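Local coordinates for protein mandalate racemase/muconate lactonizing enzyme (Unidentified, PDB 4E4U) that probably acts on a carboxylate substrate as an isomerase or related enzyme of the mandelate racemase/muconate lactonizing family in the enolase superfamily, at residues 20-25 and 384-389; 39-44 and 310-315; 258-263 and 283-288. All blocks are in the same frame, centred on the assembly; numbering follows the deposited sequence. Where two conformers were deposited one is given.

Interaction 1. Residues 20-25 and 384-389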
ATOM      1  N   GLY A  20     -28.680  23.844  23.087  1.00 17.98           N
ATOM      2  CA  GLY A  20     -27.503  24.328  23.792  1.00 17.57           C
ATOM      3  C   GLY A  20     -27.738  25.532  24.682  1.00 16.77           C
ATOM      4  O   GLY A  20     -28.866  25.988  24.843  1.00 18.06           O
ATOM      5  N   MET A  21     -26.663  26.054  25.265  1.00 15.90           N
ATOM      6  CA  MET A  21     -26.773  27.142  26.232  1.00 15.47           C
ATOM      7  C   MET A  21     -26.947  28.529  25.613  1.00 15.32           C
ATOM      8  O   MET A  21     -27.614  29.385  26.183  1.00 15.74           O
ATOM      9  CB  MET A  21     -25.552  27.143  27.156  1.00 16.55           C
ATOM     10  CG  MET A  21     -25.344  25.847  27.931  1.00 19.25           C
ATOM     11  SD  MET A  21     -26.805  25.363  28.870  1.00 22.12           S
ATOM     12  CE  MET A  21     -27.001  26.766  29.959  1.00 22.32           C
ATOM     13  N   TYR A  22     -26.326  28.764  24.466  1.00 14.11           N
ATOM     14  CA  TYR A  22     -26.392  30.078  23.833  1.00 13.89           C
ATOM     15  C   TYR A  22     -26.133  29.943  22.351  1.00 14.11           C
ATOM     16  O   TYR A  22     -25.475  28.999  21.913  1.00 15.38           O
ATOM     17  CB  TYR A  22     -25.393  31.071  24.463  1.00 13.83           C
ATOM     18  CG  TYR A  22     -23.986  30.530  24.524  1.00 13.44           C
ATOM     19  CD1 TYR A  22     -23.141  30.598  23.416  1.00 13.41           C
ATOM     20  CD2 TYR A  22     -23.511  29.910  25.671  1.00 14.06           C
ATOM     21  CE1 TYR A  22     -21.860  30.069  23.455  1.00 13.75           C
ATOM     22  CE2 TYR A  22     -22.233  29.389  25.724  1.00 13.70           C
ATOM     23  CZ  TYR A  22     -21.415  29.462  24.616  1.00 13.25           C
ATOM     24  OH  TYR A  22     -20.152  28.929  24.688  1.00 14.38           O
ATOM     25  N   TRP A  23     -26.657  30.889  21.585  1.00 13.96           N
ATOM     26  CA  TRP A  23     -26.415  30.943  20.149  1.00 13.98           C
ATOM     27  C   TRP A  23     -25.710  32.244  19.808  1.00 13.95           C
ATOM     28  O   TRP A  23     -26.066  33.307  20.321  1.00 15.63           O
ATOM     29  CB  TRP A  23     -27.730  30.826  19.379  1.00 14.59           C
ATOM     30  CG  TRP A  23     -28.457  29.541  19.645  1.00 14.08           C
ATOM     31  CD1 TRP A  23     -27.901  28.334  19.986  1.00 14.38           C
ATOM     32  CD2 TRP A  23     -29.878  29.332  19.617  1.00 13.96           C
ATOM     33  NE1 TRP A  23     -28.889  27.390  20.154  1.00 14.44           N
ATOM     34  CE2 TRP A  23     -30.110  27.977  19.935  1.00 14.07           C
ATOM     35  CE3 TRP A  23     -30.973  30.162  19.346  1.00 14.91           C
ATOM     36  CZ2 TRP A  23     -31.398  27.435  20.005  1.00 14.96           C
ATOM     37  CZ3 TRP A  23     -32.251  29.618  19.407  1.00 15.11           C
ATOM     38  CH2 TRP A  23     -32.452  28.271  19.732  1.00 15.61           C
ATOM     39  N   ILE A  24     -24.698  32.146  18.951  1.00 13.30           N
ATOM     40  CA  ILE A  24     -23.882  33.296  18.590  1.00 12.90           C
ATOM     41  C   ILE A  24     -24.266  33.801  17.209  1.00 13.68           C
ATOM     42  O   ILE A  24     -23.967  33.148  16.205  1.00 13.44           O
ATOM     43  CB  ILE A  24     -22.382  32.931  18.582  1.00 13.90           C
ATOM     44  CG1 ILE A  24     -21.961  32.327  19.924  1.00 14.86           C
ATOM     45  CG2 ILE A  24     -21.547  34.157  18.260  1.00 14.50           C
ATOM     46  CD1 ILE A  24     -20.554  31.740  19.910  1.00 15.73           C
ATOM     47  N   PHE A  25     -24.916  34.961  17.153  1.00 13.67           N
ATOM     48  CA  PHE A  25     -25.337  35.531  15.876  1.00 13.73           C
ATOM     49  C   PHE A  25     -24.500  36.744  15.514  1.00 13.52           C
ATOM     50  O   PHE A  25     -24.081  37.502  16.389  1.00 14.74           O
ATOM     51  CB  PHE A  25     -26.815  35.942  15.916  1.00 14.49           C
ATOM     52  CG  PHE A  25     -27.757  34.813  16.228  1.00 15.02           C
ATOM     53  CD1 PHE A  25     -27.846  33.706  15.394  1.00 15.46           C
ATOM     54  CD2 PHE A  25     -28.576  34.871  17.350  1.00 15.55           C
ATOM     55  CE1 PHE A  25     -28.723  32.669  15.684  1.00 16.04           C
ATOM     56  CE2 PHE A  25     -29.452  33.845  17.637  1.00 16.24           C
ATOM     57  CZ  PHE A  25     -29.524  32.739  16.809  1.00 16.18           C
ATOM     58  N   GLU A 384     -22.679  29.983  33.462  1.00 26.60           N
ATOM     59  CA  GLU A 384     -21.317  29.558  33.743  1.00 27.08           C
ATOM     60  C   GLU A 384     -20.755  28.608  32.682  1.00 23.44           C
ATOM     61  O   GLU A 384     -19.540  28.503  32.510  1.00 23.62           O
ATOM     62  CB  GLU A 384     -21.273  28.882  35.119  1.00 31.44           C
ATOM     63  CG  GLU A 384     -22.269  27.719  35.302  1.00 35.74           C
ATOM     64  CD  GLU A 384     -23.725  28.173  35.446  1.00 39.09           C
ATOM     65  OE1 GLU A 384     -23.965  29.383  35.655  1.00 40.06           O
ATOM     66  OE2 GLU A 384     -24.630  27.317  35.335  1.00 40.70           O
ATOM     67  N   ARG A 385     -21.639  27.924  31.966  1.00 20.30           N
ATOM     68  CA  ARG A 385     -21.226  26.833  31.088  1.00 19.19           C
ATOM     69  C   ARG A 385     -20.936  27.256  29.655  1.00 17.07           C
ATOM     70  O   ARG A 385     -21.428  28.283  29.180  1.00 17.76           O
ATOM     71  CB  ARG A 385     -22.290  25.730  31.077  1.00 22.05           C
ATOM     72  CG  ARG A 385     -22.446  24.993  32.399  1.00 24.71           C
ATOM     73  CD  ARG A 385     -23.503  23.902  32.296  1.00 27.32           C
ATOM     74  NE  ARG A 385     -23.130  22.840  31.365  1.00 29.06           N
ATOM     75  CZ  ARG A 385     -22.559  21.693  31.724  1.00 30.51           C
ATOM     76  NH1 ARG A 385     -22.286  21.455  33.002  1.00 31.73           N
ATOM     77  NH2 ARG A 385     -22.261  20.784  30.807  1.00 30.96           N
ATOM     78  N   LEU A 386     -20.129  26.447  28.972  1.00 15.37           N
ATOM     79  CA  LEU A 386     -19.957  26.562  27.529  1.00 13.87           C
ATOM     80  C   LEU A 386     -21.194  26.008  26.824  1.00 14.93           C
ATOM     81  O   LEU A 386     -22.048  25.388  27.459  1.00 16.33           O
ATOM     82  CB  LEU A 386     -18.719  25.786  27.090  1.00 13.48           C
ATOM     83  CG  LEU A 386     -17.382  26.287  27.631  1.00 13.81           C
ATOM     84  CD1 LEU A 386     -16.280  25.291  27.334  1.00 14.17           C
ATOM     85  CD2 LEU A 386     -17.067  27.647  27.028  1.00 14.75           C
ATOM     86  N   HIS A 387     -21.294  26.229  25.516  1.00 13.88           N
ATOM     87  CA  HIS A 387     -22.452  25.767  24.763  1.00 14.74           C
ATOM     88  C   HIS A 387     -22.703  24.271  24.961  1.00 14.83           C
ATOM     89  O   HIS A 387     -23.853  23.841  25.127  1.00 15.14           O
ATOM     90  CB  HIS A 387     -22.283  26.064  23.281  1.00 16.94           C
ATOM     91  CG  HIS A 387     -23.525  25.812  22.494  1.00 21.14           C
ATOM     92  ND1 HIS A 387     -23.587  24.930  21.442  1.00 24.54           N
ATOM     93  CD2 HIS A 387     -24.775  26.312  22.647  1.00 22.88           C
ATOM     94  CE1 HIS A 387     -24.818  24.907  20.964  1.00 22.69           C
ATOM     95  NE2 HIS A 387     -25.557  25.741  21.669  1.00 24.69           N
ATOM     96  N   LEU A 388     -21.613  23.503  24.922  1.00 15.36           N
ATOM     97  CA  LEU A 388     -21.589  22.079  25.255  1.00 17.09           C
ATOM     98  C   LEU A 388     -20.315  21.864  26.051  1.00 15.26           C
ATOM     99  O   LEU A 388     -19.380  22.648  25.916  1.00 15.05           O
ATOM    100  CB  LEU A 388     -21.533  21.214  23.992  1.00 19.48           C
ATOM    101  CG  LEU A 388     -22.803  21.040  23.163  1.00 21.83           C
ATOM    102  CD1 LEU A 388     -22.480  20.307  21.870  1.00 22.24           C
ATOM    103  CD2 LEU A 388     -23.856  20.278  23.952  1.00 23.46           C
ATOM    104  N   GLN A 389     -20.267  20.818  26.873  1.00 15.13           N
ATOM    105  CA  GLN A 389     -19.055  20.483  27.622  1.00 15.11           C
ATOM    106  C   GLN A 389     -18.834  18.979  27.661  1.00 15.70           C
ATOM    107  O   GLN A 389     -19.776  18.199  27.472  1.00 18.15           O
ATOM    108  CB  GLN A 389     -19.130  21.023  29.059  1.00 15.52           C
ATOM    109  CG  GLN A 389     -19.216  22.535  29.115  1.00 15.98           C
ATOM    110  CD  GLN A 389     -19.172  23.138  30.509  1.00 16.22           C
ATOM    111  OE1 GLN A 389     -19.212  24.362  30.648  1.00 16.15           O
ATOM    112  NE2 GLN A 389     -19.096  22.298  31.542  1.00 17.02           N
TER
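The two backbones come nearest at Met21 and His387, whose CA atoms are 4.8 Å apart, just as residues 20-25 enter strand 22-30 and the irregular segment 384-389 passes over its start. With CG anti to its backbone N (chi1 -171°), the imidazole of His387 reaches in between Gly20 and the two aromatic residues Tyr22 and Trp23. Its CB lies over one face of the Tyr22 ring, a CH-pi contact of 4.2 Å to the ring centroid, and the imidazole turns an edge toward that same face in an edge-to-face pair with planes 58° apart. Trp23 and the imidazole meet at their borders, neither ring covering the other, with Trp23 CD1 3.9 Å from His387 NE2. At the far end of the Tyr22 ring, His387 N gives a weak hydrogen bond to Tyr22 OH (3.0 Å), while Arg385 O sits at the ring edge, in its plane. Met21 lays CG 3.4 Å from Leu386 O. Within the loop, Leu386 N gives a hydrogen bond to Gln389 OE1 at 2.8 Å, which ties together the chain on both sides of His387.

Gly20 leaves room for the imidazole: its CA lies 3.2 Å from His387 NE2. The polar edge of the buried cluster is answered by Gly19 O. Because that carbonyl can only accept, the bond from His387 NE2 is consistent with a hydrogen on that nitrogen; Trp23 NE1 gives to the same oxygen, so the C-terminal loop is bound to the N-terminal sheet by ring packing and a common backbone acceptor.

Interaction 2. Residues 39-44 and 310-315; sequences EIYSAT and LYNGPV
Glu39 swings CG opposite the backbone N (chi1 -177°) and stays extended beyond it, a reach that carries its carboxylate from strand 35-40 to the backbone at Gly313. Asn312 has its CG between backbone N and carbonyl carbon (chi1 50°), which sets its amide beside the same carboxylate, the two planes nearly perpendicular at 87°. Gly313 N donates at 2.7 Å to the syn lone pair of Glu39 OE2; Asn312 ND2 adds a weak bond to that oxygen at 3.4 Å. The second oxygen, Glu39 OE1, accepts from Gly316 N. Gly313 occupies the N-cap position of helix 314-325, and the carboxylate thus spans the first turn of that helix, where the helix dipole would probably favour its negative charge. This is the seam between the two domains of the enolase-superfamily fold, the N-terminal capping domain supplying the acid and the barrel domain the helix start. Val315 packs against the aliphatic part of Glu39, its CB 4.1 Å from Glu39 CB.

Tyr41 extends the seam toward Tyr311. Its ring edge meets Tyr311 O near the ring plane, Tyr41 CE1 to Tyr311 O 3.3 Å, and Tyr41 CD1 lies 3.7 Å from Asn312 OD1. That amide oxygen accepts from Tyr311 N at 3.0 Å, well above the carbonyl plane, and from Asn282 ND2.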
ATOM      1  N   GLU A  39     -24.522  32.763  11.817  1.00 11.89           N
ATOM      2  CA  GLU A  39     -24.377  32.104  13.105  1.00 12.24           C
ATOM      3  C   GLU A  39     -23.012  31.438  13.173  1.00 12.04           C
ATOM      4  O   GLU A  39     -22.512  30.922  12.169  1.00 12.02           O
ATOM      5  CB  GLU A  39     -25.489  31.073  13.340  1.00 13.24           C
ATOM      6  CG  GLU A  39     -25.399  30.422  14.714  1.00 14.39           C
ATOM      7  CD  GLU A  39     -26.651  29.682  15.148  1.00 14.47           C
ATOM      8  OE1 GLU A  39     -27.661  29.656  14.406  1.00 14.87           O
ATOM      9  OE2 GLU A  39     -26.616  29.118  16.265  1.00 15.34           O
ATOM     10  N   ILE A  40     -22.417  31.476  14.362  1.00 11.68           N
ATOM     11  CA  ILE A  40     -21.101  30.923  14.622  1.00 10.98           C
ATOM     12  C   ILE A  40     -21.228  29.720  15.550  1.00 11.31           C
ATOM     13  O   ILE A  40     -21.896  29.805  16.579  1.00 12.52           O
ATOM     14  CB  ILE A  40     -20.214  31.997  15.277  1.00 11.31           C
ATOM     15  CG1 ILE A  40     -19.934  33.113  14.269  1.00 12.14           C
ATOM     16  CG2 ILE A  40     -18.929  31.397  15.843  1.00 12.66           C
ATOM     17  CD1 ILE A  40     -19.290  34.348  14.845  1.00 13.11           C
ATOM     18  N   TYR A  41     -20.597  28.602  15.183  1.00 11.47           N
ATOM     19  CA  TYR A  41     -20.615  27.405  16.019  1.00 11.72           C
ATOM     20  C   TYR A  41     -19.204  27.181  16.532  1.00 12.05           C
ATOM     21  O   TYR A  41     -18.329  26.707  15.798  1.00 13.50           O
ATOM     22  CB  TYR A  41     -21.096  26.185  15.231  1.00 12.36           C
ATOM     23  CG  TYR A  41     -21.444  24.977  16.080  1.00 12.51           C
ATOM     24  CD1 TYR A  41     -22.587  24.973  16.861  1.00 14.01           C
ATOM     25  CD2 TYR A  41     -20.650  23.836  16.081  1.00 13.82           C
ATOM     26  CE1 TYR A  41     -22.929  23.879  17.630  1.00 14.45           C
ATOM     27  CE2 TYR A  41     -20.990  22.727  16.849  1.00 13.84           C
ATOM     28  CZ  TYR A  41     -22.132  22.761  17.625  1.00 13.16           C
ATOM     29  OH  TYR A  41     -22.495  21.678  18.399  1.00 13.45           O
ATOM     30  N   SER A  42     -18.969  27.561  17.784  1.00 12.59           N
ATOM     31  CA  SER A  42     -17.645  27.434  18.382  1.00 13.37           C
ATOM     32  C   SER A  42     -17.752  27.638  19.878  1.00 13.48           C
ATOM     33  O   SER A  42     -18.256  28.667  20.331  1.00 15.42           O
ATOM     34  CB  SER A  42     -16.700  28.489  17.804  1.00 14.42           C
ATOM     35  OG  SER A  42     -15.371  28.254  18.226  1.00 14.75           O
ATOM     36  N   ALA A  43     -17.267  26.669  20.646  1.00 12.72           N
ATOM     37  CA  ALA A  43     -17.353  26.756  22.101  1.00 13.62           C
ATOM     38  C   ALA A  43     -16.072  26.324  22.803  1.00 11.82           C
ATOM     39  O   ALA A  43     -16.099  25.965  23.979  1.00 12.92           O
ATOM     40  CB  ALA A  43     -18.552  25.961  22.620  1.00 14.87           C
ATOM     41  N   THR A  44     -14.951  26.355  22.090  1.00 11.30           N
ATOM     42  CA  THR A  44     -13.659  26.160  22.743  1.00 11.83           C
ATOM     43  C   THR A  44     -13.515  27.146  23.904  1.00 12.07           C
ATOM     44  O   THR A  44     -13.064  26.775  24.999  1.00 12.11           O
ATOM     45  CB  THR A  44     -12.511  26.370  21.755  1.00 12.41           C
ATOM     46  OG1 THR A  44     -12.716  25.541  20.607  1.00 13.11           O
ATOM     47  CG2 THR A  44     -11.178  26.016  22.392  1.00 13.61           C
ATOM     48  N   LEU A 310     -26.739  19.854  13.286  1.00 12.65           N
ATOM     49  CA  LEU A 310     -27.347  21.058  13.818  1.00 13.90           C
ATOM     50  C   LEU A 310     -27.605  20.893  15.316  1.00 15.09           C
ATOM     51  O   LEU A 310     -28.409  20.058  15.726  1.00 17.06           O
ATOM     52  CB  LEU A 310     -28.643  21.366  13.062  1.00 16.24           C
ATOM     53  CG  LEU A 310     -29.004  22.833  12.839  1.00 18.85           C
ATOM     54  CD1 LEU A 310     -29.283  23.523  14.166  1.00 19.93           C
ATOM     55  CD2 LEU A 310     -27.902  23.549  12.063  1.00 18.67           C
ATOM     56  N   TYR A 311     -26.897  21.674  16.127  1.00 14.37           N
ATOM     57  CA  TYR A 311     -27.191  21.768  17.552  1.00 15.66           C
ATOM     58  C   TYR A 311     -26.953  23.208  17.961  1.00 15.15           C
ATOM     59  O   TYR A 311     -26.031  23.525  18.716  1.00 16.42           O
ATOM     60  CB  TYR A 311     -26.345  20.806  18.401  1.00 18.76           C
ATOM     61  CG  TYR A 311     -26.935  20.651  19.787  1.00 22.05           C
ATOM     62  CD1 TYR A 311     -28.161  20.017  19.966  1.00 23.91           C
ATOM     63  CD2 TYR A 311     -26.300  21.171  20.910  1.00 23.53           C
ATOM     64  CE1 TYR A 311     -28.731  19.890  21.217  1.00 25.36           C
ATOM     65  CE2 TYR A 311     -26.868  21.042  22.178  1.00 24.68           C
ATOM     66  CZ  TYR A 311     -28.080  20.398  22.320  1.00 25.97           C
ATOM     67  OH  TYR A 311     -28.655  20.265  23.565  1.00 28.98           O
ATOM     68  N   ASN A 312     -27.797  24.083  17.434  1.00 14.17           N
ATOM     69  CA  ASN A 312     -27.588  25.518  17.527  1.00 14.63           C
ATOM     70  C   ASN A 312     -28.849  26.205  17.014  1.00 13.38           C
ATOM     71  O   ASN A 312     -29.904  25.560  16.938  1.00 14.45           O
ATOM     72  CB  ASN A 312     -26.294  25.960  16.800  1.00 15.10           C
ATOM     73  CG  ASN A 312     -26.177  25.416  15.385  1.00 14.94           C
ATOM     74  OD1 ASN A 312     -25.761  24.270  15.164  1.00 14.24           O
ATOM     75  ND2 ASN A 312     -26.507  26.252  14.412  1.00 17.04           N
ATOM     76  N   GLY A 313     -28.752  27.487  16.662  1.00 13.62           N
ATOM     77  CA  GLY A 313     -29.925  28.296  16.368  1.00 13.86           C
ATOM     78  C   GLY A 313     -30.485  28.160  14.962  1.00 13.65           C
ATOM     79  O   GLY A 313     -29.963  27.412  14.129  1.00 13.80           O
ATOM     80  N   PRO A 314     -31.564  28.898  14.685  1.00 13.60           N
ATOM     81  CA  PRO A 314     -32.246  28.766  13.396  1.00 14.03           C
ATOM     82  C   PRO A 314     -31.528  29.474  12.252  1.00 13.72           C
ATOM     83  O   PRO A 314     -31.863  29.232  11.098  1.00 14.30           O
ATOM     84  CB  PRO A 314     -33.609  29.420  13.656  1.00 14.32           C
ATOM     85  CG  PRO A 314     -33.318  30.427  14.716  1.00 15.25           C
ATOM     86  CD  PRO A 314     -32.297  29.781  15.607  1.00 14.76           C
ATOM     87  N   VAL A 315     -30.559  30.334  12.551  1.00 13.30           N
ATOM     88  CA  VAL A 315     -29.816  30.988  11.475  1.00 12.99           C
ATOM     89  C   VAL A 315     -28.841  29.993  10.841  1.00 12.97           C
ATOM     90  O   VAL A 315     -28.796  29.850   9.616  1.00 12.99           O
ATOM     91  CB  VAL A 315     -29.107  32.271  11.956  1.00 13.27           C
ATOM     92  CG1 VAL A 315     -28.206  32.826  10.859  1.00 14.04           C
ATOM     93  CG2 VAL A 315     -30.140  33.318  12.397  1.00 14.15           C
TER

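Interaction 3. Residues 258-263 and 283-288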
ATOM      1  N   GLY A 258     -18.282  14.262  11.611  1.00  9.42           N
ATOM      2  CA  GLY A 258     -17.869  15.524  11.032  1.00 10.73           C
ATOM      3  C   GLY A 258     -18.239  16.778  11.777  1.00  9.94           C
ATOM      4  O   GLY A 258     -17.757  17.857  11.421  1.00 10.72           O
ATOM      5  N   GLU A 259     -19.081  16.676  12.803  1.00 10.47           N
ATOM      6  CA  GLU A 259     -19.536  17.897  13.470  1.00 11.26           C
ATOM      7  C   GLU A 259     -18.415  18.627  14.199  1.00  9.91           C
ATOM      8  O   GLU A 259     -18.552  19.807  14.515  1.00 11.79           O
ATOM      9  CB  GLU A 259     -20.673  17.615  14.440  1.00 11.70           C
ATOM     10  CG  GLU A 259     -20.239  16.990  15.740  1.00 12.64           C
ATOM     11  CD  GLU A 259     -21.415  16.434  16.499  1.00 13.82           C
ATOM     12  OE1 GLU A 259     -21.771  16.994  17.557  1.00 14.62           O
ATOM     13  OE2 GLU A 259     -21.997  15.437  16.017  1.00 14.81           O
ATOM     14  N   ARG A 260     -17.306  17.933  14.458  1.00  9.35           N
ATOM     15  CA  ARG A 260     -16.158  18.550  15.119  1.00  9.35           C
ATOM     16  C   ARG A 260     -14.976  18.748  14.182  1.00  9.79           C
ATOM     17  O   ARG A 260     -13.874  19.059  14.635  1.00 11.15           O
ATOM     18  CB  ARG A 260     -15.747  17.742  16.351  1.00 10.47           C
ATOM     19  CG  ARG A 260     -16.766  17.839  17.463  1.00 11.11           C
ATOM     20  CD  ARG A 260     -16.305  17.120  18.689  1.00 11.69           C
ATOM     21  NE  ARG A 260     -16.610  15.698  18.649  1.00 11.47           N
ATOM     22  CZ  ARG A 260     -16.208  14.829  19.568  1.00 10.61           C
ATOM     23  NH1 ARG A 260     -15.381  15.217  20.542  1.00 10.88           N
ATOM     24  NH2 ARG A 260     -16.608  13.568  19.496  1.00 11.84           N
ATOM     25  N   LEU A 261     -15.209  18.584  12.880  1.00  9.69           N
ATOM     26  CA  LEU A 261     -14.176  18.824  11.868  1.00  9.93           C
ATOM     27  C   LEU A 261     -14.430  20.154  11.173  1.00  9.67           C
ATOM     28  O   LEU A 261     -15.544  20.682  11.200  1.00 10.32           O
ATOM     29  CB  LEU A 261     -14.147  17.686  10.845  1.00 10.96           C
ATOM     30  CG  LEU A 261     -13.994  16.283  11.442  1.00 13.27           C
ATOM     31  CD1 LEU A 261     -13.826  15.266  10.316  1.00 14.03           C
ATOM     32  CD2 LEU A 261     -12.840  16.189  12.429  1.00 14.79           C
ATOM     33  N   THR A 262     -13.400  20.694  10.545  1.00  9.95           N
ATOM     34  CA  THR A 262     -13.533  21.976   9.882  1.00 10.22           C
ATOM     35  C   THR A 262     -12.623  22.052   8.661  1.00 10.21           C
ATOM     36  O   THR A 262     -11.514  21.514   8.671  1.00 10.40           O
ATOM     37  CB  THR A 262     -13.242  23.147  10.852  1.00 10.41           C
ATOM     38  OG1 THR A 262     -13.473  24.385  10.173  1.00 11.50           O
ATOM     39  CG2 THR A 262     -11.806  23.087  11.392  1.00 11.64           C
ATOM     40  N   THR A 263     -13.105  22.748   7.631  1.00 10.11           N
ATOM     41  CA  THR A 263     -12.459  22.926   6.325  1.00 10.47           C
ATOM     42  C   THR A 263     -12.413  21.679   5.452  1.00  9.28           C
ATOM     43  O   THR A 263     -12.432  20.537   5.935  1.00  9.93           O
ATOM     44  CB  THR A 263     -11.011  23.509   6.384  1.00 11.04           C
ATOM     45  OG1 THR A 263     -10.050  22.467   6.629  1.00 10.95           O
ATOM     46  CG2 THR A 263     -10.882  24.634   7.410  1.00 11.80           C
ATOM     47  N   VAL A 283     -22.421  23.862   9.012  0.68 10.49           N
ATOM     48  CA  VAL A 283     -22.084  24.995   8.142  0.68 10.71           C
ATOM     49  C   VAL A 283     -21.564  26.195   8.918  0.68 11.49           C
ATOM     50  O   VAL A 283     -20.891  27.054   8.351  0.68 12.78           O
ATOM     51  CB  VAL A 283     -23.267  25.441   7.240  0.68 11.64           C
ATOM     52  CG1 VAL A 283     -23.664  24.327   6.294  0.68 13.01           C
ATOM     53  CG2 VAL A 283     -24.465  25.887   8.080  0.68 11.69           C
ATOM     54  N   ALA A 284     -21.885  26.250  10.210  1.00 11.01           N
ATOM     55  CA  ALA A 284     -21.426  27.329  11.087  1.00 11.34           C
ATOM     56  C   ALA A 284     -20.062  27.047  11.736  1.00 11.02           C
ATOM     57  O   ALA A 284     -19.565  27.853  12.520  1.00 10.51           O
ATOM     58  CB  ALA A 284     -22.481  27.635  12.145  1.00 11.64           C
ATOM     59  N   ARG A 285     -19.461  25.907  11.399  1.00 10.55           N
ATOM     60  CA  ARG A 285     -18.118  25.550  11.872  1.00 10.13           C
ATOM     61  C   ARG A 285     -17.103  25.334  10.749  1.00  9.96           C
ATOM     62  O   ARG A 285     -15.916  25.619  10.927  1.00 11.02           O
ATOM     63  CB  ARG A 285     -18.169  24.286  12.745  1.00 10.69           C
ATOM     64  CG  ARG A 285     -16.820  23.584  12.930  1.00 10.83           C
ATOM     65  CD  ARG A 285     -16.873  22.580  14.052  1.00 10.50           C
ATOM     66  NE  ARG A 285     -16.680  23.233  15.341  1.00 11.10           N
ATOM     67  CZ  ARG A 285     -17.041  22.734  16.519  1.00 11.28           C
ATOM     68  NH1 ARG A 285     -17.680  21.568  16.602  1.00 11.34           N
ATOM     69  NH2 ARG A 285     -16.765  23.415  17.622  1.00 12.08           N
ATOM     70  N   VAL A 286     -17.541  24.812   9.604  1.00 10.35           N
ATOM     71  CA  VAL A 286     -16.571  24.330   8.613  1.00 10.18           C
ATOM     72  C   VAL A 286     -15.871  25.402   7.789  1.00 10.22           C
ATOM     73  O   VAL A 286     -14.887  25.103   7.112  1.00 10.87           O
ATOM     74  CB  VAL A 286     -17.171  23.266   7.642  1.00 10.74           C
ATOM     75  CG1 VAL A 286     -17.621  22.039   8.408  1.00 11.32           C
ATOM     76  CG2 VAL A 286     -18.297  23.856   6.799  1.00 11.53           C
ATOM     77  N   GLY A 287     -16.375  26.630   7.840  1.00 10.69           N
ATOM     78  CA  GLY A 287     -15.801  27.717   7.067  1.00 11.30           C
ATOM     79  C   GLY A 287     -16.809  28.514   6.259  1.00 11.88           C
ATOM     80  O   GLY A 287     -16.430  29.461   5.556  1.00 12.78           O
ATOM     81  N   GLY A 288     -18.088  28.147   6.358  1.00 11.40           N
ATOM     82  CA  GLY A 288     -19.150  28.861   5.662  1.00 12.03           C
ATOM     83  C   GLY A 288     -19.770  28.037   4.553  1.00 11.34           C
ATOM     84  O   GLY A 288     -19.474  26.848   4.411  1.00 11.76           O
TER
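Arg285 and Thr262 make the first shell, each grasping the backbone of the other segment. The guanidinium of Arg285 uses NH1 to reach Glu259 O at 2.9 Å, an almost straight bond (165° at the hydrogen) with the oxygen at the edge of the guanidinium, practically in its plane. Getting there takes two torsions: chi1 of 162° points CG away from the residue's own N and sets Arg285 CG 3.6 Å from Leu261 O, and the bend at chi3 (-83°) turns the guanidinium to Glu259 O. Thr262 answers in the reverse sense: its OG1 donates to Arg285 O at 2.8 Å, so one arginine is bound through its side chain and its carbonyl. One residue further along, Thr263 N gives a bent hydrogen bond to Val286 O (3.0 Å). Val286 CG1 fills in against Leu261 O at 3.7 Å.

The next shell shapes these partners. Residues 258-261 form a type I beta turn, closed by Leu261 N to Gly258 O, which sets the direction of the Glu259 carbonyl. Arg260 runs alongside Arg285, pointing the same way, but its charge is taken up in a salt bridge with Glu234, and Arg260 NH1 also bonds Thr83 O of a second subunit. Leu88 and Met91 of helix 88-109 cover Thr262, while Phe267 and Ile295 pack on Val286.

Both segments follow barrel strands, 255-257 and 278-279, and lead into helices 263-272 and 289-301. Adjacent beta-alpha loops braced against each other in this way, at the C-terminal ends of parallel strands, belong to the modified TIM barrel of the enolase superfamily, where such loops border the active-site mouth.

From the N terminus, strand 22-30 opens the widest loop, which interaction 1 closes only when the chain returns at 384-389 after the barrel is complete. Strand 35-40 begins the second loop, ended by interaction 2 at 310-315, and this lies wholly within the first. Interaction 3 encloses one helix, 263-272, and the following barrel strand, 278-279, and sits within both, so the three nest without crossing. Interactions 1 and 2 share the three-stranded N-terminal sheet, joined where Ile24 O meets Ile40 N; interactions 2 and 3 meet where Tyr41 N approaches Ala284 O. Together they tie the C-terminal tail, the capping sheet and the barrel loops, and each also touches the second subunit.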